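Local coordinates for protein Phi class glutathione transferase GSTF1 (Populus tremula x Populus tremuloides, PDB 4RI6) that probably conjugates glutathione to electrophilic substrates, displacing a halide from the RX compounds it acts on, as part of cellular detoxification, at residues Q153-L157 / R194-I199; L20-E25 / R202-V208; D145-L151 / R189-W195. One frame throughout, in Å; residues are numbered along the deposited sequence.

Interaction 1 of 3, residues Q153-L157 / R194-I199; sequences QTRFL and RWWTEI
R155 and E198 meet in a side-on salt bridge between the loop that leads into helix 164-179 and the face of helix 190-200, within the all-helical C-terminal domain of the glutathione transferase fold. With CG anti to the backbone N (chi1 -176°) and the chain extended as far as NE, R155 reaches across to the glutamate, which it meets at about a right angle. NE reaches E198 OE1 at 3.0 Å and NH2 reaches E198 OE2 at 2.8 Å, both on the syn side of a carboxylate turned only 23° from the guanidinium plane. F156 CE2 lies against one face of this guanidinium. Water 1 joins the bridge to the backbone, giving hydrogens to E198 OE1 and R155 O while accepting one from R194 NE. R194, bent at chi3, also sends NH2 to R155 O at 2.9 Å, coming from above the carbonyl plane. Replacing E198 by alanine is likely to leave the R155 guanidinium without its countercharge, held less firmly against F156, and water 1 short of an acceptor. On the buried side of these charges the contact is apolar. F156 CE1 meets I199 CG2 at the ring edge, 3.9 Å away, and L157 CD1 comes to 3.8 Å from CZ2 of W195. The indole NE1 turns to D166 of helix 164-179, which also receives the backbone N of L157. Within the loop, T154 OG1, also bonded to K150 NZ, gives its hydrogen to F156 O at 2.6 Å, nearly along the C=O axis.

Interaction 2 of 3, residues L20-E25 / R202-V208; sequences LATLIE and RESWKKV
E25 reaches from the last turn of helix 14-25 to R202 and S204 at the start of helix 203-214, joining the thioredoxin-like N-terminal domain to the closing helix of the chain. The short helical segments pass 8.8 Å apart at 132°, so their directions are closer to antiparallel than parallel. From CB of E25, CG stands anti to the carbonyl carbon, beside the backbone N, and the single bend at chi2 (-79°) brings the carboxylate over to the other helix. CG rests 3.8 Å from CB of S204. Beyond CD the two oxygens divide the work. OE1 takes NH2 of R202 at 3.1 Å and also accepts from ND2 of N85. OE2 receives NE of R202 at 2.9 Å on its syn side, while OG of S204 donates to it from the anti side at 2.7 Å. Water 2 adds a further hydrogen to OE2 and accepts one from the backbone N of S204. The guanidinium of R202 is engaged in addition by F162 in a cation-pi contact. Away from the charges the helices pack through aliphatic side chains and the small A21 and S204: CG2 of I24 touches CB of S204 at 3.8 Å, and CG2 of V208 fits against CB of A21 at 4.0 Å. The methyl of A21 also meets the edge of the W205 ring, whose NE1 is bonded to D174. A buried carboxylate gripped by an arginine, a hydroxyl and a water beside a helix N-terminus would probably remain ionised, its negative charge balanced within the domain interface.

Interaction 3 of 3, residues D145-L151 / R189-W195; sequences DIYEQKL and RKNVNRW
E148 carries the polar centre of this contact, presenting its carboxylate to the first turn of helix 190-200 where the short segments 145-150 and 190-195 cross at 78°. The backbone bonds come first. OE2 of E148 takes N of N191 on its syn lone pair at 2.8 Å, and OE1 takes N of V192 at the same 2.8 Å. With CG anti to the backbone N (chi1 179°) and a bend at chi2, the carboxylate is laid almost flat over the N191 amide, their planes 9° apart. The amide answers by sending ND2 to the backbone O of E148, a nearly straight bond of 2.9 Å. Waters 3 and 4 link OE2 to K190, one through NZ and the other through the backbone N. A second carbonyl is gripped end-on by R194, whose NH1 lies 3.0 Å from L151 O and whose NH2 lies 2.9 Å from L151 O. The direct charge pair lies at D145, where R189 brings NE and NH2 to the single oxygen OD1, both from one face of the carboxylate; NE is 2.9 Å away. Apolar contacts fill the inner side. CD1 of L151 sits over a face of W195 in a CH-pi contact, 4.0 Å from the centre of the five-membered ring, while CB of Y147 packs on CG2 of V192. Y147 OH is hydrogen-bonded to H169 NE2, and the Y147 side chain touches F53 of the second subunit, so this crossing of two C-terminal-domain helices backs onto the dimer interface, an arrangement consistent with the aromatic lock-and-key contact of glutathione transferase dimers.

How the interactions relate
Interactions 1 and 3 form one neighbourhood, their centres about 7 Å apart, with helix 190-200 as the shared element: R194 and W195 serve both. In each, charged and carbonyl-bound arginines lie outside and W195 marks the buried side, and K150 of interaction 3 donates to the carbonyl of L157 in interaction 1. Both are partly buried ties within the C-terminal domain. Interaction 2 is different in place and chemistry: it is buried, nearer the chain's centre, and joins the two domains through aliphatic packing beside one ion pair whose carboxylate is buried. It touches interaction 1 where I199 packs on W205, helix 203-214 following directly on helix 190-200.

Interaction 1 of 3, residues Q153-L157 / R194-I199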
loop_
_atom_site.group_PDB
_atom_site.type_symbol
_atom_site.label_atom_id
_atom_site.label_comp_id
_atom_site.label_asym_id
_atom_site.label_seq_id
_atom_site.Cartn_x
_atom_site.Cartn_y
_atom_site.Cartn_z
ATOM N N GLN A 153 14.745 9.688 -16.842
ATOM C CA GLN A 153 14.580 8.655 -17.857
ATOM C C GLN A 153 13.201 8.727 -18.483
ATOM O O GLN A 153 13.051 8.580 -19.687
ATOM C CB GLN A 153 14.804 7.268 -17.236
ATOM C CG GLN A 153 16.197 7.083 -16.673
ATOM C CD GLN A 153 16.369 5.832 -15.799
ATOM O OE1 GLN A 153 15.411 5.261 -15.228
ATOM N NE2 GLN A 153 17.618 5.411 -15.671
ATOM N N THR A 154 12.194 8.947 -17.640
ATOM C CA THR A 154 10.805 9.042 -18.083
ATOM C C THR A 154 10.210 10.353 -17.614
ATOM O O THR A 154 10.680 10.954 -16.652
ATOM C CB THR A 154 9.953 7.880 -17.562
ATOM O OG1 THR A 154 10.057 7.813 -16.145
ATOM C CG2 THR A 154 10.429 6.575 -18.165
ATOM N N ARG A 155 9.159 10.783 -18.293
ATOM C CA ARG A 155 8.526 12.051 -17.994
ATOM C C ARG A 155 7.736 12.000 -16.688
ATOM O O ARG A 155 7.726 12.960 -15.910
ATOM C CB ARG A 155 7.607 12.449 -19.157
ATOM C CG ARG A 155 6.952 13.789 -19.021
ATOM C CD ARG A 155 6.176 14.081 -20.283
ATOM N NE ARG A 155 5.236 15.172 -20.089
ATOM C CZ ARG A 155 4.071 15.298 -20.717
ATOM N NH1 ARG A 155 3.682 14.417 -21.620
ATOM N NH2 ARG A 155 3.295 16.332 -20.438
ATOM N N PHE A 156 7.057 10.877 -16.483
ATOM C CA PHE A 156 6.290 10.617 -15.278
ATOM C C PHE A 156 6.879 9.386 -14.606
ATOM O O PHE A 156 7.812 8.776 -15.138
ATOM C CB PHE A 156 4.815 10.424 -15.629
ATOM C CG PHE A 156 4.189 11.638 -16.269
ATOM C CD1 PHE A 156 3.715 12.690 -15.486
ATOM C CD2 PHE A 156 4.062 11.725 -17.644
ATOM C CE1 PHE A 156 3.165 13.823 -16.067
ATOM C CE2 PHE A 156 3.484 12.860 -18.230
ATOM C CZ PHE A 156 3.035 13.901 -17.429
ATOM N N LEU A 157 6.378 9.018 -13.430
ATOM C CA LEU A 157 7.061 7.954 -12.695
ATOM C C LEU A 157 7.088 6.649 -13.463
ATOM O O LEU A 157 8.104 5.961 -13.470
ATOM C CB LEU A 157 6.404 7.717 -11.342
ATOM C CG LEU A 157 6.694 8.769 -10.285
ATOM C CD1 LEU A 157 5.874 8.504 -9.053
ATOM C CD2 LEU A 157 8.172 8.811 -9.904
ATOM N N ARG A 194 10.370 19.351 -12.168
ATOM C CA ARG A 194 9.660 19.357 -13.448
ATOM C C ARG A 194 8.378 18.536 -13.347
ATOM O O ARG A 194 7.274 18.987 -13.710
ATOM C CB ARG A 194 10.545 18.790 -14.551
ATOM C CG ARG A 194 9.881 18.737 -15.905
ATOM C CD ARG A 194 10.485 17.677 -16.765
ATOM N NE ARG A 194 10.082 16.337 -16.324
ATOM C CZ ARG A 194 10.907 15.322 -16.130
ATOM N NH1 ARG A 194 12.223 15.471 -16.261
ATOM N NH2 ARG A 194 10.411 14.152 -15.766
ATOM N N TRP A 195 8.552 17.315 -12.867
ATOM C CA TRP A 195 7.454 16.398 -12.651
ATOM C C TRP A 195 6.404 17.019 -11.732
ATOM O O TRP A 195 5.223 17.011 -12.060
ATOM C CB TRP A 195 8.012 15.116 -12.057
ATOM C CG TRP A 195 7.055 14.143 -11.453
ATOM C CD1 TRP A 195 6.227 13.283 -12.109
ATOM C CD2 TRP A 195 6.904 13.856 -10.057
ATOM N NE1 TRP A 195 5.557 12.491 -11.206
ATOM C CE2 TRP A 195 5.952 12.822 -9.940
ATOM C CE3 TRP A 195 7.474 14.381 -8.899
ATOM C CZ2 TRP A 195 5.565 12.285 -8.699
ATOM C CZ3 TRP A 195 7.081 13.856 -7.662
ATOM C CH2 TRP A 195 6.140 12.811 -7.581
ATOM N N TRP A 196 6.846 17.556 -10.594
ATOM C CA TRP A 196 5.934 18.177 -9.644
ATOM C C TRP A 196 5.122 19.296 -10.315
ATOM O O TRP A 196 3.898 19.429 -10.111
ATOM C CB TRP A 196 6.670 18.740 -8.422
ATOM C CG TRP A 196 5.649 19.327 -7.516
ATOM C CD1 TRP A 196 5.435 20.639 -7.271
ATOM C CD2 TRP A 196 4.622 18.615 -6.820
ATOM N NE1 TRP A 196 4.356 20.799 -6.455
ATOM C CE2 TRP A 196 3.827 19.570 -6.167
ATOM C CE3 TRP A 196 4.295 17.266 -6.689
ATOM C CZ2 TRP A 196 2.734 19.222 -5.392
ATOM C CZ3 TRP A 196 3.218 16.925 -5.918
ATOM C CH2 TRP A 196 2.452 17.897 -5.275
ATOM N N THR A 197 5.807 20.100 -11.119
ATOM C CA THR A 197 5.158 21.189 -11.822
ATOM C C THR A 197 4.104 20.637 -12.766
ATOM O O THR A 197 2.988 21.135 -12.804
ATOM C CB THR A 197 6.188 22.026 -12.586
ATOM O OG1 THR A 197 7.134 22.578 -11.664
ATOM C CG2 THR A 197 5.532 23.157 -13.303
ATOM N N GLU A 198 4.432 19.589 -13.514
ATOM C CA GLU A 198 3.457 19.051 -14.458
ATOM C C GLU A 198 2.252 18.463 -13.764
ATOM O O GLU A 198 1.128 18.697 -14.173
ATOM C CB GLU A 198 4.071 17.981 -15.364
ATOM C CG GLU A 198 5.166 18.488 -16.288
ATOM C CD GLU A 198 5.127 17.787 -17.623
ATOM O OE1 GLU A 198 6.102 17.077 -17.976
ATOM O OE2 GLU A 198 4.110 17.960 -18.341
ATOM N N ILE A 199 2.463 17.687 -12.712
ATOM C CA ILE A 199 1.326 16.976 -12.146
ATOM C C ILE A 199 0.469 17.891 -11.265
ATOM O O ILE A 199 -0.760 17.740 -11.242
ATOM C CB ILE A 199 1.765 15.698 -11.373
ATOM C CG1 ILE A 199 2.606 15.988 -10.127
ATOM C CG2 ILE A 199 2.481 14.770 -12.330
ATOM C CD1 ILE A 199 2.846 14.723 -9.243
HETATM O O HOH W 1 7.368 15.773 -15.969
#

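Interaction 2 of 3, residues L20-E25 / R202-V208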
loop_
_atom_site.group_PDB
_atom_site.type_symbol
_atom_site.label_atom_id
_atom_site.label_comp_id
_atom_site.label_asym_id
_atom_site.label_seq_id
_atom_site.Cartn_x
_atom_site.Cartn_y
_atom_site.Cartn_z
ATOM N N LEU A 20 -10.817 12.217 -4.681
ATOM C CA LEU A 20 -11.463 13.276 -5.442
ATOM C C LEU A 20 -10.767 13.510 -6.762
ATOM O O LEU A 20 -11.415 13.676 -7.794
ATOM C CB LEU A 20 -11.504 14.583 -4.643
ATOM C CG LEU A 20 -12.371 14.582 -3.389
ATOM C CD1 LEU A 20 -12.303 15.924 -2.696
ATOM C CD2 LEU A 20 -13.816 14.278 -3.740
ATOM N N ALA A 21 -9.440 13.538 -6.737
ATOM C CA ALA A 21 -8.690 13.767 -7.952
ATOM C C ALA A 21 -8.961 12.644 -8.948
ATOM O O ALA A 21 -9.079 12.893 -10.154
ATOM C CB ALA A 21 -7.207 13.876 -7.650
ATOM N N THR A 22 -9.062 11.414 -8.446
ATOM C CA THR A 22 -9.352 10.271 -9.297
ATOM C C THR A 22 -10.740 10.355 -9.916
ATOM O O THR A 22 -10.895 10.145 -11.117
ATOM C CB THR A 22 -9.199 8.963 -8.500
ATOM O OG1 THR A 22 -7.855 8.890 -8.011
ATOM C CG2 THR A 22 -9.513 7.738 -9.364
ATOM N N LEU A 23 -11.742 10.680 -9.107
ATOM C CA LEU A 23 -13.095 10.831 -9.612
ATOM C C LEU A 23 -13.129 11.857 -10.734
ATOM O O LEU A 23 -13.782 11.660 -11.749
ATOM C CB LEU A 23 -14.043 11.234 -8.483
ATOM C CG LEU A 23 -14.312 10.121 -7.471
ATOM C CD1 LEU A 23 -14.908 10.681 -6.208
ATOM C CD2 LEU A 23 -15.245 9.102 -8.087
ATOM N N ILE A 24 -12.409 12.957 -10.549
ATOM C CA ILE A 24 -12.444 14.046 -11.521
ATOM C C ILE A 24 -11.722 13.642 -12.816
ATOM O O ILE A 24 -12.234 13.876 -13.909
ATOM C CB ILE A 24 -11.835 15.319 -10.931
ATOM C CG1 ILE A 24 -12.733 15.852 -9.810
ATOM C CG2 ILE A 24 -11.680 16.378 -12.011
ATOM C CD1 ILE A 24 -12.070 16.882 -8.904
ATOM N N GLU A 25 -10.557 13.003 -12.690
ATOM C CA GLU A 25 -9.878 12.437 -13.845
ATOM C C GLU A 25 -10.768 11.464 -14.590
ATOM O O GLU A 25 -10.748 11.415 -15.821
ATOM C CB GLU A 25 -8.594 11.722 -13.415
ATOM C CG GLU A 25 -7.461 12.661 -13.000
ATOM C CD GLU A 25 -6.694 13.284 -14.173
ATOM O OE1 GLU A 25 -6.699 12.717 -15.287
ATOM O OE2 GLU A 25 -6.062 14.341 -13.961
ATOM N N ARG A 202 -2.289 19.996 -13.208
ATOM C CA ARG A 202 -3.438 19.383 -13.858
ATOM C C ARG A 202 -4.732 20.016 -13.353
ATOM O O ARG A 202 -4.841 20.362 -12.178
ATOM C CB ARG A 202 -3.454 17.887 -13.606
ATOM C CG ARG A 202 -2.267 17.207 -14.215
ATOM C CD ARG A 202 -2.356 15.713 -14.015
ATOM N NE ARG A 202 -3.416 15.074 -14.796
ATOM C CZ ARG A 202 -3.290 14.695 -16.061
ATOM N NH1 ARG A 202 -2.171 14.960 -16.722
ATOM N NH2 ARG A 202 -4.284 14.068 -16.671
ATOM N N GLU A 203 -5.717 20.155 -14.235
ATOM C CA GLU A 203 -6.975 20.775 -13.862
ATOM C C GLU A 203 -7.664 19.979 -12.762
ATOM O O GLU A 203 -8.287 20.567 -11.894
ATOM C CB GLU A 203 -7.896 20.915 -15.081
ATOM C CG GLU A 203 -7.432 21.941 -16.125
ATOM C CD GLU A 203 -7.348 23.355 -15.572
ATOM O OE1 GLU A 203 -8.058 23.665 -14.582
ATOM O OE2 GLU A 203 -6.554 24.151 -16.120
ATOM N N SER A 204 -7.517 18.652 -12.771
ATOM C CA SER A 204 -8.169 17.830 -11.750
ATOM C C SER A 204 -7.656 18.234 -10.383
ATOM O O SER A 204 -8.432 18.428 -9.439
ATOM C CB SER A 204 -7.928 16.337 -11.979
ATOM O OG SER A 204 -6.536 16.034 -11.943
ATOM N N TRP A 205 -6.341 18.387 -10.271
ATOM C CA TRP A 205 -5.754 18.732 -8.996
ATOM C C TRP A 205 -6.092 20.174 -8.604
ATOM O O TRP A 205 -6.363 20.453 -7.431
ATOM C CB TRP A 205 -4.241 18.500 -9.008
ATOM C CG TRP A 205 -3.646 18.661 -7.625
ATOM C CD1 TRP A 205 -2.737 19.590 -7.241
ATOM C CD2 TRP A 205 -3.972 17.903 -6.451
ATOM N NE1 TRP A 205 -2.442 19.444 -5.909
ATOM C CE2 TRP A 205 -3.204 18.423 -5.395
ATOM C CE3 TRP A 205 -4.837 16.829 -6.195
ATOM C CZ2 TRP A 205 -3.279 17.918 -4.097
ATOM C CZ3 TRP A 205 -4.886 16.320 -4.910
ATOM C CH2 TRP A 205 -4.123 16.868 -3.884
ATOM N N LYS A 206 -6.103 21.084 -9.568
ATOM C CA LYS A 206 -6.524 22.451 -9.282
ATOM C C LYS A 206 -7.956 22.490 -8.748
ATOM O O LYS A 206 -8.266 23.284 -7.854
ATOM C CB LYS A 206 -6.418 23.321 -10.532
ATOM C CG LYS A 206 -5.013 23.532 -11.006
ATOM C CD LYS A 206 -5.065 24.317 -12.287
ATOM C CE LYS A 206 -3.736 24.755 -12.745
ATOM N NZ LYS A 206 -3.954 25.536 -13.996
ATOM N N LYS A 207 -8.819 21.630 -9.282
ATOM C CA LYS A 207 -10.207 21.612 -8.833
ATOM C C LYS A 207 -10.298 21.101 -7.400
ATOM O O LYS A 207 -11.072 21.626 -6.612
ATOM C CB LYS A 207 -11.071 20.776 -9.775
ATOM C CG LYS A 207 -11.248 21.432 -11.125
ATOM C CD LYS A 207 -12.173 20.689 -12.061
ATOM C CE LYS A 207 -12.247 21.388 -13.409
ATOM N NZ LYS A 207 -13.484 21.036 -14.152
ATOM N N VAL A 208 -9.489 20.109 -7.053
ATOM C CA VAL A 208 -9.484 19.623 -5.695
ATOM C C VAL A 208 -9.039 20.722 -4.732
ATOM O O VAL A 208 -9.662 20.929 -3.695
ATOM C CB VAL A 208 -8.567 18.390 -5.543
ATOM C CG1 VAL A 208 -8.417 18.004 -4.070
ATOM C CG2 VAL A 208 -9.110 17.205 -6.363
HETATM O O HOH W 2 -6.662 16.917 -15.042
#

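Interaction 3 of 3, residues D145-L151 / R189-W195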
loop_
_atom_site.group_PDB
_atom_site.type_symbol
_atom_site.label_atom_id
_atom_site.label_comp_id
_atom_site.label_asym_id
_atom_site.label_seq_id
_atom_site.Cartn_x
_atom_site.Cartn_y
_atom_site.Cartn_z
ATOM N N ASP A 145 15.769 11.296 -4.222
ATOM C CA ASP A 145 16.999 11.120 -5.013
ATOM C C ASP A 145 16.815 9.989 -6.033
ATOM O O ASP A 145 17.357 10.041 -7.142
ATOM C CB ASP A 145 18.211 10.822 -4.124
ATOM C CG ASP A 145 18.710 12.025 -3.334
ATOM O OD1 ASP A 145 18.481 13.185 -3.757
ATOM O OD2 ASP A 145 19.384 11.781 -2.286
ATOM N N ILE A 146 16.068 8.957 -5.650
ATOM C CA ILE A 146 15.761 7.867 -6.557
ATOM C C ILE A 146 14.780 8.323 -7.628
ATOM O O ILE A 146 14.953 8.020 -8.815
ATOM C CB ILE A 146 15.214 6.658 -5.795
ATOM C CG1 ILE A 146 16.297 6.146 -4.857
ATOM C CG2 ILE A 146 14.754 5.580 -6.769
ATOM C CD1 ILE A 146 15.834 5.176 -3.856
ATOM N N TYR A 147 13.780 9.106 -7.231
ATOM C CA TYR A 147 12.848 9.667 -8.198
ATOM C C TYR A 147 13.567 10.586 -9.168
ATOM O O TYR A 147 13.229 10.626 -10.332
ATOM C CB TYR A 147 11.728 10.449 -7.517
ATOM C CG TYR A 147 10.665 9.654 -6.791
ATOM C CD1 TYR A 147 10.831 8.309 -6.478
ATOM C CD2 TYR A 147 9.469 10.267 -6.436
ATOM C CE1 TYR A 147 9.830 7.618 -5.804
ATOM C CE2 TYR A 147 8.487 9.586 -5.782
ATOM C CZ TYR A 147 8.670 8.264 -5.471
ATOM O OH TYR A 147 7.660 7.609 -4.814
ATOM N N GLU A 148 14.538 11.346 -8.674
ATOM C CA GLU A 148 15.280 12.267 -9.533
ATOM C C GLU A 148 15.937 11.507 -10.687
ATOM O O GLU A 148 15.934 11.959 -11.818
ATOM C CB GLU A 148 16.323 13.030 -8.724
ATOM C CG GLU A 148 17.176 14.006 -9.557
ATOM C CD GLU A 148 16.372 15.162 -10.132
ATOM O OE1 GLU A 148 15.213 15.344 -9.700
ATOM O OE2 GLU A 148 16.909 15.886 -11.010
ATOM N N GLN A 149 16.484 10.332 -10.383
ATOM C CA GLN A 149 17.119 9.511 -11.402
ATOM C C GLN A 149 16.068 8.944 -12.376
ATOM O O GLN A 149 16.215 9.042 -13.595
ATOM C CB GLN A 149 17.956 8.397 -10.728
ATOM C CG GLN A 149 19.164 8.958 -9.922
ATOM C CD GLN A 149 19.817 7.985 -8.913
ATOM O OE1 GLN A 149 19.146 7.343 -8.100
ATOM N NE2 GLN A 149 21.150 7.921 -8.944
ATOM N N LYS A 150 14.990 8.396 -11.834
ATOM C CA LYS A 150 13.903 7.841 -12.627
ATOM C C LYS A 150 13.301 8.871 -13.572
ATOM O O LYS A 150 13.037 8.591 -14.754
ATOM C CB LYS A 150 12.819 7.294 -11.691
ATOM C CG LYS A 150 11.622 6.633 -12.387
ATOM C CD LYS A 150 12.040 5.311 -13.044
ATOM C CE LYS A 150 10.892 4.575 -13.772
ATOM N NZ LYS A 150 10.455 5.265 -14.997
ATOM N N LEU A 151 13.078 10.069 -13.044
ATOM C CA LEU A 151 12.404 11.123 -13.803
ATOM C C LEU A 151 13.357 11.819 -14.803
ATOM O O LEU A 151 12.938 12.654 -15.593
ATOM C CB LEU A 151 11.757 12.121 -12.840
ATOM C CG LEU A 151 10.581 11.497 -12.072
ATOM C CD1 LEU A 151 10.224 12.334 -10.888
ATOM C CD2 LEU A 151 9.377 11.293 -12.966
ATOM N N ARG A 189 15.473 19.590 -6.696
ATOM C CA ARG A 189 15.795 18.444 -7.544
ATOM C C ARG A 189 15.164 18.703 -8.912
ATOM O O ARG A 189 13.952 18.753 -9.038
ATOM C CB ARG A 189 15.258 17.157 -6.906
ATOM C CG ARG A 189 16.054 16.719 -5.693
ATOM C CD ARG A 189 15.392 15.555 -4.926
ATOM N NE ARG A 189 16.313 15.095 -3.900
ATOM C CZ ARG A 189 16.502 15.688 -2.728
ATOM N NH1 ARG A 189 15.742 16.706 -2.345
ATOM N NH2 ARG A 189 17.468 15.270 -1.943
ATOM N N LYS A 190 15.978 18.898 -9.939
ATOM C CA LYS A 190 15.452 19.452 -11.180
ATOM C C LYS A 190 14.419 18.559 -11.870
ATOM O O LYS A 190 13.386 19.055 -12.299
ATOM C CB LYS A 190 16.597 19.807 -12.153
ATOM C CG LYS A 190 17.266 18.664 -12.896
ATOM C CD LYS A 190 18.166 19.201 -14.009
ATOM C CE LYS A 190 18.806 18.069 -14.798
ATOM N NZ LYS A 190 19.863 17.396 -14.005
ATOM N N ASN A 191 14.654 17.260 -11.972
ATOM C CA ASN A 191 13.660 16.404 -12.623
ATOM C C ASN A 191 12.399 16.247 -11.767
ATOM O O ASN A 191 11.298 16.239 -12.292
ATOM C CB ASN A 191 14.240 15.029 -12.950
ATOM C CG ASN A 191 15.418 15.092 -13.887
ATOM O OD1 ASN A 191 15.528 15.995 -14.725
ATOM N ND2 ASN A 191 16.311 14.131 -13.747
ATOM N N VAL A 192 12.574 16.099 -10.457
ATOM C CA VAL A 192 11.441 16.025 -9.532
ATOM C C VAL A 192 10.637 17.312 -9.607
ATOM O O VAL A 192 9.417 17.288 -9.604
ATOM C CB VAL A 192 11.927 15.753 -8.085
ATOM C CG1 VAL A 192 10.809 15.936 -7.060
ATOM C CG2 VAL A 192 12.458 14.348 -8.015
ATOM N N ASN A 193 11.326 18.438 -9.697
ATOM C CA ASN A 193 10.631 19.706 -9.774
ATOM C C ASN A 193 9.822 19.834 -11.063
ATOM O O ASN A 193 8.709 20.330 -11.054
ATOM C CB ASN A 193 11.623 20.868 -9.641
ATOM C CG ASN A 193 10.936 22.201 -9.693
ATOM O OD1 ASN A 193 10.257 22.609 -8.755
ATOM N ND2 ASN A 193 11.110 22.888 -10.803
ATOM N N ARG A 194 10.370 19.351 -12.168
ATOM C CA ARG A 194 9.660 19.357 -13.448
ATOM C C ARG A 194 8.378 18.536 -13.347
ATOM O O ARG A 194 7.274 18.987 -13.710
ATOM C CB ARG A 194 10.545 18.790 -14.551
ATOM C CG ARG A 194 9.881 18.737 -15.905
ATOM C CD ARG A 194 10.485 17.677 -16.765
ATOM N NE ARG A 194 10.082 16.337 -16.324
ATOM C CZ ARG A 194 10.907 15.322 -16.130
ATOM N NH1 ARG A 194 12.223 15.471 -16.261
ATOM N NH2 ARG A 194 10.411 14.152 -15.766
ATOM N N TRP A 195 8.552 17.315 -12.867
ATOM C CA TRP A 195 7.454 16.398 -12.651
ATOM C C TRP A 195 6.404 17.019 -11.732
ATOM O O TRP A 195 5.223 17.011 -12.060
ATOM C CB TRP A 195 8.012 15.116 -12.057
ATOM C CG TRP A 195 7.055 14.143 -11.453
ATOM C CD1 TRP A 195 6.227 13.283 -12.109
ATOM C CD2 TRP A 195 6.904 13.856 -10.057
ATOM N NE1 TRP A 195 5.557 12.491 -11.206
ATOM C CE2 TRP A 195 5.952 12.822 -9.940
ATOM C CE3 TRP A 195 7.474 14.381 -8.899
ATOM C CZ2 TRP A 195 5.565 12.285 -8.699
ATOM C CZ3 TRP A 195 7.081 13.856 -7.662
ATOM C CH2 TRP A 195 6.140 12.811 -7.581
HETATM O O HOH W 3 19.209 15.583 -12.107
HETATM O O HOH W 4 18.758 17.992 -9.522
#